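Local coordinates for hypothetical protein PP5205 (Pseudomonas putida, PDB 2G2X), which is of unknown function but folds as an EVE domain, akin to PUA and ASCH domains, and so may bind nucleic acid, at residues L109-L123 / M135-R149. Numbering follows the deposited sequence.
Sequences LELGRLKQQAGLVEL and MPVTPEQWAVIVALR
Leu-120 packs on Val-144, and Leu-148 on Leu-114, where the C-terminal helix 139-148 of this EVE domain, a PUA-related fold, meets the short helix 111-115 and the turns after it. The tight part is aliphatic. Leu-120 CD2 presses on Val-144 CG2 at 3.3 Å, closer than usual carbon contact, the two side chains running antiparallel. Leu-109 CD1 lies 3.8 Å from Ile-145 CG2, and Ile-145 also reaches Phe-48 and Ile-59 of the central sheet. Leu-148 forks: CD1 meets Leu-114 CD2 at 3.7 Å, whereas CD2 sits over the centre of one face of the exposed Arg-113 guanidinium. The looser side, by Gly-119 and Glu-122, is joined through water. With CG anti to its carbonyl carbon (chi1 -67°) and the chain extended beyond, Gln-141 sends its amide to the turn 120-123. Its OE1 accepts Thr-138 N from above the carbonyl plane, while Thr-138 OG1 accepts Gln-141 N, completing a capping box. A leucine in place of this glutamine would probably leave Thr-138 N without its side-chain acceptor and break the amide's water links to Gly-119 and Glu-122. One water oxygen accepts from Gln-141 NE2 at 2.9 Å and from Glu-122 N, and donates to Gly-119 O.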
ATOM      1  N   LEU A 109      11.751   0.015  -8.817  1.00 13.27           N
ATOM      2  CA  LEU A 109      11.634  -1.215  -9.590  1.00 13.41           C
ATOM      3  C   LEU A 109      10.421  -0.951 -10.466  1.00 14.78           C
ATOM      4  O   LEU A 109       9.277  -1.177 -10.060  1.00 14.55           O
ATOM      5  CB  LEU A 109      11.378  -2.414  -8.677  1.00 13.50           C
ATOM      6  CG  LEU A 109      12.421  -2.643  -7.581  1.00 13.72           C
ATOM      7  CD1 LEU A 109      12.123  -3.966  -6.883  1.00 16.16           C
ATOM      8  CD2 LEU A 109      13.826  -2.660  -8.181  1.00 13.32           C
ATOM      9  N   GLU A 110      10.691  -0.441 -11.661  1.00 14.89           N
ATOM     10  CA  GLU A 110       9.667  -0.079 -12.624  1.00 14.59           C
ATOM     11  C   GLU A 110       8.634  -1.151 -12.925  1.00 13.96           C
ATOM     12  O   GLU A 110       8.937  -2.345 -12.942  1.00 14.01           O
ATOM     13  CB  GLU A 110      10.341   0.393 -13.909  1.00 16.89           C
ATOM     14  CG  GLU A 110      11.300   1.542 -13.659  1.00 22.64           C
ATOM     15  CD  GLU A 110      11.932   2.085 -14.922  1.00 25.98           C
ATOM     16  OE1 GLU A 110      12.669   3.090 -14.826  1.00 29.49           O
ATOM     17  OE2 GLU A 110      11.693   1.515 -16.006  1.00 28.26           O
ATOM     18  N   LEU A 111       7.404  -0.699 -13.153  1.00 11.61           N
ATOM     19  CA  LEU A 111       6.288  -1.580 -13.454  1.00 12.55           C
ATOM     20  C   LEU A 111       6.584  -2.492 -14.641  1.00 13.26           C
ATOM     21  O   LEU A 111       6.229  -3.671 -14.626  1.00 14.64           O
ATOM     22  CB  LEU A 111       5.037  -0.746 -13.742  1.00 12.05           C
ATOM     23  CG  LEU A 111       3.787  -1.514 -14.164  1.00 12.35           C
ATOM     24  CD1 LEU A 111       3.386  -2.487 -13.057  1.00  9.82           C
ATOM     25  CD2 LEU A 111       2.666  -0.538 -14.465  1.00 10.18           C
ATOM     26  N   GLY A 112       7.228  -1.942 -15.666  1.00 13.51           N
ATOM     27  CA  GLY A 112       7.556  -2.729 -16.839  1.00 12.73           C
ATOM     28  C   GLY A 112       8.441  -3.908 -16.486  1.00 13.74           C
ATOM     29  O   GLY A 112       8.234  -5.026 -16.964  1.00 12.89           O
ATOM     30  N   ARG A 113       9.433  -3.653 -15.643  1.00 14.62           N
ATOM     31  CA  ARG A 113      10.351  -4.695 -15.212  1.00 17.11           C
ATOM     32  C   ARG A 113       9.548  -5.766 -14.464  1.00 16.73           C
ATOM     33  O   ARG A 113       9.747  -6.964 -14.663  1.00 18.16           O
ATOM     34  CB  ARG A 113      11.419  -4.097 -14.291  1.00 18.81           C
ATOM     35  CG  ARG A 113      12.620  -4.998 -14.060  1.00 24.50           C
ATOM     36  CD  ARG A 113      13.562  -4.971 -15.255  1.00 29.43           C
ATOM     37  NE  ARG A 113      14.649  -5.935 -15.112  1.00 31.90           N
ATOM     38  CZ  ARG A 113      14.509  -7.246 -15.286  1.00 32.75           C
ATOM     39  NH1 ARG A 113      13.329  -7.750 -15.616  1.00 32.12           N
ATOM     40  NH2 ARG A 113      15.548  -8.053 -15.113  1.00 35.57           N
ATOM     41  N   LEU A 114       8.622  -5.318 -13.624  1.00 15.71           N
ATOM     42  CA  LEU A 114       7.791  -6.214 -12.836  1.00 15.17           C
ATOM     43  C   LEU A 114       6.863  -7.079 -13.680  1.00 17.05           C
ATOM     44  O   LEU A 114       6.633  -8.244 -13.350  1.00 17.49           O
ATOM     45  CB  LEU A 114       6.972  -5.410 -11.828  1.00 13.20           C
ATOM     46  CG  LEU A 114       7.780  -4.597 -10.808  1.00 14.98           C
ATOM     47  CD1 LEU A 114       6.842  -3.650 -10.058  1.00 13.27           C
ATOM     48  CD2 LEU A 114       8.513  -5.533  -9.839  1.00  9.04           C
ATOM     49  N   LYS A 115       6.323  -6.524 -14.761  1.00 19.08           N
ATOM     50  CA  LYS A 115       5.425  -7.298 -15.616  1.00 22.00           C
ATOM     51  C   LYS A 115       6.191  -8.374 -16.379  1.00 22.48           C
ATOM     52  O   LYS A 115       5.603  -9.343 -16.854  1.00 21.16           O
ATOM     53  CB  LYS A 115       4.677  -6.386 -16.597  1.00 21.57           C
ATOM     54  CG  LYS A 115       3.851  -5.309 -15.911  1.00 26.11           C
ATOM     55  CD  LYS A 115       2.841  -4.670 -16.849  1.00 26.73           C
ATOM     56  CE  LYS A 115       1.702  -5.627 -17.161  1.00 28.26           C
ATOM     57  NZ  LYS A 115       0.681  -4.998 -18.045  1.00 31.08           N
ATOM     58  N   GLN A 116       7.505  -8.201 -16.484  1.00 23.87           N
ATOM     59  CA  GLN A 116       8.350  -9.168 -17.178  1.00 25.16           C
ATOM     60  C   GLN A 116       8.674 -10.363 -16.280  1.00 24.56           C
ATOM     61  O   GLN A 116       9.318 -11.313 -16.723  1.00 25.65           O
ATOM     62  CB  GLN A 116       9.662  -8.517 -17.629  1.00 25.90           C
ATOM     63  CG  GLN A 116       9.507  -7.399 -18.643  1.00 29.63           C
ATOM     64  CD  GLN A 116      10.845  -6.907 -19.172  1.00 31.35           C
ATOM     65  OE1 GLN A 116      11.708  -6.479 -18.408  1.00 31.31           O
ATOM     66  NE2 GLN A 116      11.021  -6.969 -20.487  1.00 34.13           N
ATOM     67  N   GLN A 117       8.239 -10.320 -15.022  1.00 21.51           N
ATOM     68  CA  GLN A 117       8.514 -11.425 -14.107  1.00 18.94           C
ATOM     69  C   GLN A 117       7.413 -12.469 -14.117  1.00 17.42           C
ATOM     70  O   GLN A 117       6.344 -12.255 -13.542  1.00 17.65           O
ATOM     71  CB  GLN A 117       8.691 -10.918 -12.676  1.00 17.96           C
ATOM     72  CG  GLN A 117       9.790  -9.900 -12.517  1.00 17.95           C
ATOM     73  CD  GLN A 117      11.104 -10.380 -13.082  1.00 17.22           C
ATOM     74  OE1 GLN A 117      11.648 -11.395 -12.647  1.00 15.85           O
ATOM     75  NE2 GLN A 117      11.626  -9.651 -14.061  1.00 17.42           N
ATOM     76  N   ALA A 118       7.667 -13.598 -14.774  1.00 15.45           N
ATOM     77  CA  ALA A 118       6.678 -14.669 -14.825  1.00 13.86           C
ATOM     78  C   ALA A 118       6.421 -15.126 -13.393  1.00 12.68           C
ATOM     79  O   ALA A 118       5.403 -15.747 -13.103  1.00 12.72           O
ATOM     80  CB  ALA A 118       7.197 -15.826 -15.669  1.00 15.19           C
ATOM     81  N   GLY A 119       7.353 -14.806 -12.500  1.00 12.42           N
ATOM     82  CA  GLY A 119       7.193 -15.174 -11.104  1.00 13.66           C
ATOM     83  C   GLY A 119       6.124 -14.336 -10.415  1.00 14.20           C
ATOM     84  O   GLY A 119       5.716 -14.634  -9.292  1.00 14.77           O
ATOM     85  N   LEU A 120       5.653 -13.291 -11.088  1.00 13.01           N
ATOM     86  CA  LEU A 120       4.636 -12.419 -10.511  1.00 13.95           C
ATOM     87  C   LEU A 120       3.313 -12.519 -11.254  1.00 15.43           C
ATOM     88  O   LEU A 120       2.431 -11.672 -11.093  1.00 17.71           O
ATOM     89  CB  LEU A 120       5.129 -10.968 -10.529  1.00  9.41           C
ATOM     90  CG  LEU A 120       6.416 -10.745  -9.735  1.00 10.27           C
ATOM     91  CD1 LEU A 120       6.919  -9.329  -9.968  1.00 10.26           C
ATOM     92  CD2 LEU A 120       6.155 -11.007  -8.249  1.00  9.73           C
ATOM     93  N   VAL A 121       3.170 -13.562 -12.060  1.00 17.16           N
ATOM     94  CA  VAL A 121       1.959 -13.746 -12.838  1.00 17.60           C
ATOM     95  C   VAL A 121       0.682 -13.725 -12.001  1.00 17.71           C
ATOM     96  O   VAL A 121      -0.358 -13.285 -12.481  1.00 17.28           O
ATOM     97  CB  VAL A 121       2.025 -15.065 -13.667  1.00 20.11           C
ATOM     98  CG1 VAL A 121       2.117 -16.273 -12.744  1.00 20.58           C
ATOM     99  CG2 VAL A 121       0.803 -15.173 -14.570  1.00 22.61           C
ATOM    100  N   GLU A 122       0.750 -14.174 -10.750  1.00 18.31           N
ATOM    101  CA  GLU A 122      -0.444 -14.198  -9.898  1.00 20.93           C
ATOM    102  C   GLU A 122      -0.678 -12.921  -9.082  1.00 19.70           C
ATOM    103  O   GLU A 122      -1.703 -12.785  -8.415  1.00 20.21           O
ATOM    104  CB  GLU A 122      -0.391 -15.401  -8.946  1.00 23.03           C
ATOM    105  CG  GLU A 122      -0.383 -16.755  -9.642  1.00 29.12           C
ATOM    106  CD  GLU A 122      -1.710 -17.083 -10.296  1.00 33.66           C
ATOM    107  OE1 GLU A 122      -2.185 -16.268 -11.113  1.00 35.93           O
ATOM    108  OE2 GLU A 122      -2.281 -18.157  -9.992  1.00 36.46           O
ATOM    109  N   LEU A 123       0.267 -11.990  -9.128  1.00 18.21           N
ATOM    110  CA  LEU A 123       0.136 -10.739  -8.382  1.00 17.77           C
ATOM    111  C   LEU A 123      -0.818  -9.796  -9.118  1.00 17.77           C
ATOM    112  O   LEU A 123      -0.549  -9.391 -10.251  1.00 18.78           O
ATOM    113  CB  LEU A 123       1.515 -10.081  -8.225  1.00 16.11           C
ATOM    114  CG  LEU A 123       1.636  -8.880  -7.283  1.00 16.02           C
ATOM    115  CD1 LEU A 123       1.215  -9.279  -5.873  1.00 14.65           C
ATOM    116  CD2 LEU A 123       3.066  -8.374  -7.292  1.00 14.49           C
HETATM  117  N   MSE A 135      -2.799  -5.401  -1.523  1.00 10.28           N
HETATM  118  CA  MSE A 135      -2.811  -6.816  -1.862  1.00 10.11           C
HETATM  119  C   MSE A 135      -1.775  -7.624  -1.102  1.00  9.43           C
HETATM  120  O   MSE A 135      -0.762  -7.096  -0.651  1.00 11.05           O
HETATM  121  CB  MSE A 135      -2.540  -6.968  -3.356  1.00 10.62           C
HETATM  122  CG  MSE A 135      -1.161  -6.453  -3.744  1.00  9.29           C
HETATM  123 SE   MSE A 135      -0.833  -6.293  -5.653  1.00 14.54          SE
HETATM  124  CE  MSE A 135      -1.839  -4.674  -5.987  1.00 11.74           C
ATOM    125  N   PRO A 136      -2.024  -8.928  -0.941  1.00  9.56           N
ATOM    126  CA  PRO A 136      -1.050  -9.754  -0.231  1.00  9.36           C
ATOM    127  C   PRO A 136       0.082 -10.098  -1.191  1.00  9.58           C
ATOM    128  O   PRO A 136      -0.084 -10.012  -2.408  1.00 10.48           O
ATOM    129  CB  PRO A 136      -1.862 -10.984   0.153  1.00 10.02           C
ATOM    130  CG  PRO A 136      -2.813 -11.118  -1.004  1.00  9.01           C
ATOM    131  CD  PRO A 136      -3.267  -9.679  -1.196  1.00 10.12           C
ATOM    132  N   VAL A 137       1.230 -10.471  -0.641  1.00  8.96           N
ATOM    133  CA  VAL A 137       2.387 -10.861  -1.441  1.00  7.94           C
ATOM    134  C   VAL A 137       2.900 -12.153  -0.827  1.00  9.68           C
ATOM    135  O   VAL A 137       3.133 -12.220   0.384  1.00  7.31           O
ATOM    136  CB  VAL A 137       3.522  -9.806  -1.381  1.00  8.25           C
ATOM    137  CG1 VAL A 137       4.769 -10.336  -2.104  1.00  2.34           C
ATOM    138  CG2 VAL A 137       3.053  -8.492  -2.010  1.00  5.81           C
ATOM    139  N   THR A 138       3.065 -13.181  -1.650  1.00 10.09           N
ATOM    140  CA  THR A 138       3.552 -14.455  -1.144  1.00 10.66           C
ATOM    141  C   THR A 138       5.056 -14.363  -0.934  1.00 12.37           C
ATOM    142  O   THR A 138       5.741 -13.591  -1.607  1.00 12.24           O
ATOM    143  CB  THR A 138       3.282 -15.612  -2.129  1.00  9.90           C
ATOM    144  OG1 THR A 138       4.099 -15.441  -3.294  1.00  9.66           O
ATOM    145  CG2 THR A 138       1.800 -15.654  -2.535  1.00  9.14           C
ATOM    146  N   PRO A 139       5.589 -15.151   0.007  1.00 13.24           N
ATOM    147  CA  PRO A 139       7.028 -15.145   0.286  1.00 13.61           C
ATOM    148  C   PRO A 139       7.834 -15.327  -0.997  1.00 14.26           C
ATOM    149  O   PRO A 139       8.862 -14.673  -1.195  1.00 13.70           O
ATOM    150  CB  PRO A 139       7.195 -16.319   1.250  1.00 13.63           C
ATOM    151  CG  PRO A 139       5.904 -16.285   2.029  1.00 14.99           C
ATOM    152  CD  PRO A 139       4.875 -16.063   0.920  1.00 12.83           C
ATOM    153  N   GLU A 140       7.349 -16.211  -1.866  1.00 14.56           N
ATOM    154  CA  GLU A 140       8.006 -16.501  -3.140  1.00 16.79           C
ATOM    155  C   GLU A 140       8.005 -15.272  -4.044  1.00 15.80           C
ATOM    156  O   GLU A 140       8.978 -15.018  -4.753  1.00 15.57           O
ATOM    157  CB  GLU A 140       7.298 -17.658  -3.858  1.00 19.01           C
ATOM    158  CG  GLU A 140       7.253 -18.964  -3.078  1.00 26.28           C
ATOM    159  CD  GLU A 140       6.442 -18.870  -1.785  1.00 30.75           C
ATOM    160  OE1 GLU A 140       5.239 -18.526  -1.848  1.00 27.73           O
ATOM    161  OE2 GLU A 140       7.012 -19.147  -0.703  1.00 33.47           O
ATOM    162  N   GLN A 141       6.900 -14.528  -4.030  1.00 14.47           N
ATOM    163  CA  GLN A 141       6.785 -13.318  -4.840  1.00 12.70           C
ATOM    164  C   GLN A 141       7.672 -12.236  -4.233  1.00 10.77           C
ATOM    165  O   GLN A 141       8.262 -11.431  -4.947  1.00  8.86           O
ATOM    166  CB  GLN A 141       5.322 -12.844  -4.899  1.00 11.14           C
ATOM    167  CG  GLN A 141       4.394 -13.787  -5.667  1.00  9.18           C
ATOM    168  CD  GLN A 141       2.925 -13.419  -5.518  1.00  8.60           C
ATOM    169  OE1 GLN A 141       2.532 -12.774  -4.547  1.00  8.38           O
ATOM    170  NE2 GLN A 141       2.104 -13.847  -6.471  1.00  5.87           N
ATOM    171  N   TRP A 142       7.768 -12.230  -2.908  1.00 10.88           N
ATOM    172  CA  TRP A 142       8.600 -11.255  -2.209  1.00 10.75           C
ATOM    173  C   TRP A 142      10.055 -11.469  -2.631  1.00 10.64           C
ATOM    174  O   TRP A 142      10.786 -10.515  -2.912  1.00 10.02           O
ATOM    175  CB  TRP A 142       8.441 -11.432  -0.687  1.00 10.34           C
ATOM    176  CG  TRP A 142       9.175 -10.415   0.151  1.00 12.54           C
ATOM    177  CD1 TRP A 142      10.480 -10.465   0.547  1.00 13.35           C
ATOM    178  CD2 TRP A 142       8.651  -9.176   0.659  1.00 12.98           C
ATOM    179  NE1 TRP A 142      10.801  -9.338   1.267  1.00 14.44           N
ATOM    180  CE2 TRP A 142       9.697  -8.530   1.351  1.00 15.29           C
ATOM    181  CE3 TRP A 142       7.398  -8.551   0.594  1.00 14.84           C
ATOM    182  CZ2 TRP A 142       9.529  -7.280   1.978  1.00 16.03           C
ATOM    183  CZ3 TRP A 142       7.228  -7.311   1.215  1.00 15.09           C
ATOM    184  CH2 TRP A 142       8.291  -6.691   1.899  1.00 17.40           C
ATOM    185  N   ALA A 143      10.458 -12.735  -2.688  1.00 10.24           N
ATOM    186  CA  ALA A 143      11.819 -13.097  -3.069  1.00 11.59           C
ATOM    187  C   ALA A 143      12.166 -12.658  -4.488  1.00 11.53           C
ATOM    188  O   ALA A 143      13.252 -12.131  -4.727  1.00 11.64           O
ATOM    189  CB  ALA A 143      12.021 -14.609  -2.932  1.00 10.85           C
ATOM    190  N   VAL A 144      11.263 -12.870  -5.438  1.00 11.25           N
ATOM    191  CA  VAL A 144      11.582 -12.464  -6.798  1.00 13.68           C
ATOM    192  C   VAL A 144      11.740 -10.944  -6.870  1.00 12.73           C
ATOM    193  O   VAL A 144      12.633 -10.442  -7.552  1.00 12.24           O
ATOM    194  CB  VAL A 144      10.511 -12.938  -7.827  1.00 14.55           C
ATOM    195  CG1 VAL A 144      10.185 -14.404  -7.598  1.00 14.41           C
ATOM    196  CG2 VAL A 144       9.276 -12.089  -7.739  1.00 18.55           C
ATOM    197  N   ILE A 145      10.897 -10.215  -6.146  1.00 10.94           N
ATOM    198  CA  ILE A 145      10.982  -8.760  -6.163  1.00 10.98           C
ATOM    199  C   ILE A 145      12.255  -8.215  -5.514  1.00 12.71           C
ATOM    200  O   ILE A 145      12.865  -7.290  -6.050  1.00 11.25           O
ATOM    201  CB  ILE A 145       9.741  -8.130  -5.506  1.00  8.64           C
ATOM    202  CG1 ILE A 145       8.517  -8.399  -6.389  1.00  6.34           C
ATOM    203  CG2 ILE A 145       9.954  -6.638  -5.302  1.00  7.77           C
ATOM    204  CD1 ILE A 145       7.190  -8.204  -5.689  1.00  3.76           C
ATOM    205  N   VAL A 146      12.662  -8.773  -4.373  1.00 15.04           N
ATOM    206  CA  VAL A 146      13.888  -8.305  -3.724  1.00 16.53           C
ATOM    207  C   VAL A 146      15.086  -8.714  -4.571  1.00 17.50           C
ATOM    208  O   VAL A 146      16.137  -8.082  -4.521  1.00 18.60           O
ATOM    209  CB  VAL A 146      14.066  -8.883  -2.287  1.00 17.48           C
ATOM    210  CG1 VAL A 146      12.990  -8.338  -1.365  1.00 17.20           C
ATOM    211  CG2 VAL A 146      14.015 -10.395  -2.319  1.00 16.49           C
ATOM    212  N   ALA A 147      14.923  -9.769  -5.360  1.00 19.03           N
ATOM    213  CA  ALA A 147      16.006 -10.230  -6.219  1.00 20.39           C
ATOM    214  C   ALA A 147      16.201  -9.244  -7.378  1.00 22.16           C
ATOM    215  O   ALA A 147      17.289  -9.148  -7.939  1.00 20.11           O
ATOM    216  CB  ALA A 147      15.699 -11.626  -6.745  1.00 19.95           C
ATOM    217  N   LEU A 148      15.143  -8.515  -7.734  1.00 24.64           N
ATOM    218  CA  LEU A 148      15.228  -7.520  -8.803  1.00 27.31           C
ATOM    219  C   LEU A 148      16.025  -6.324  -8.300  1.00 29.62           C
ATOM    220  O   LEU A 148      16.719  -5.658  -9.065  1.00 29.74           O
ATOM    221  CB  LEU A 148      13.839  -7.044  -9.233  1.00 26.84           C
ATOM    222  CG  LEU A 148      13.130  -7.824 -10.336  1.00 29.50           C
ATOM    223  CD1 LEU A 148      11.769  -7.185 -10.617  1.00 28.73           C
ATOM    224  CD2 LEU A 148      13.997  -7.824 -11.596  1.00 28.53           C
ATOM    225  N   ARG A 149      15.911  -6.051  -7.005  1.00 32.29           N
ATOM    226  CA  ARG A 149      16.642  -4.947  -6.398  1.00 35.94           C
ATOM    227  C   ARG A 149      18.119  -5.321  -6.489  1.00 38.08           C
ATOM    228  O   ARG A 149      18.997  -4.474  -6.344  1.00 38.25           O
ATOM    229  CB  ARG A 149      16.235  -4.784  -4.930  1.00 36.07           C
ATOM    230  CG  ARG A 149      16.649  -3.464  -4.303  1.00 38.28           C
ATOM    231  CD  ARG A 149      17.151  -3.664  -2.882  1.00 40.64           C
ATOM    232  NE  ARG A 149      16.233  -4.456  -2.064  1.00 43.44           N
ATOM    233  CZ  ARG A 149      16.466  -4.802  -0.799  1.00 43.48           C
ATOM    234  NH1 ARG A 149      17.590  -4.426  -0.203  1.00 44.98           N
ATOM    235  NH2 ARG A 149      15.578  -5.525  -0.128  1.00 41.57           N
TER
HETATM  236  O   HOH W   1       2.885 -15.172  -8.988  1.00  9.02           O
HETATM  237  O   HOH W   2      -0.899 -13.617  -6.023  1.00 34.65           O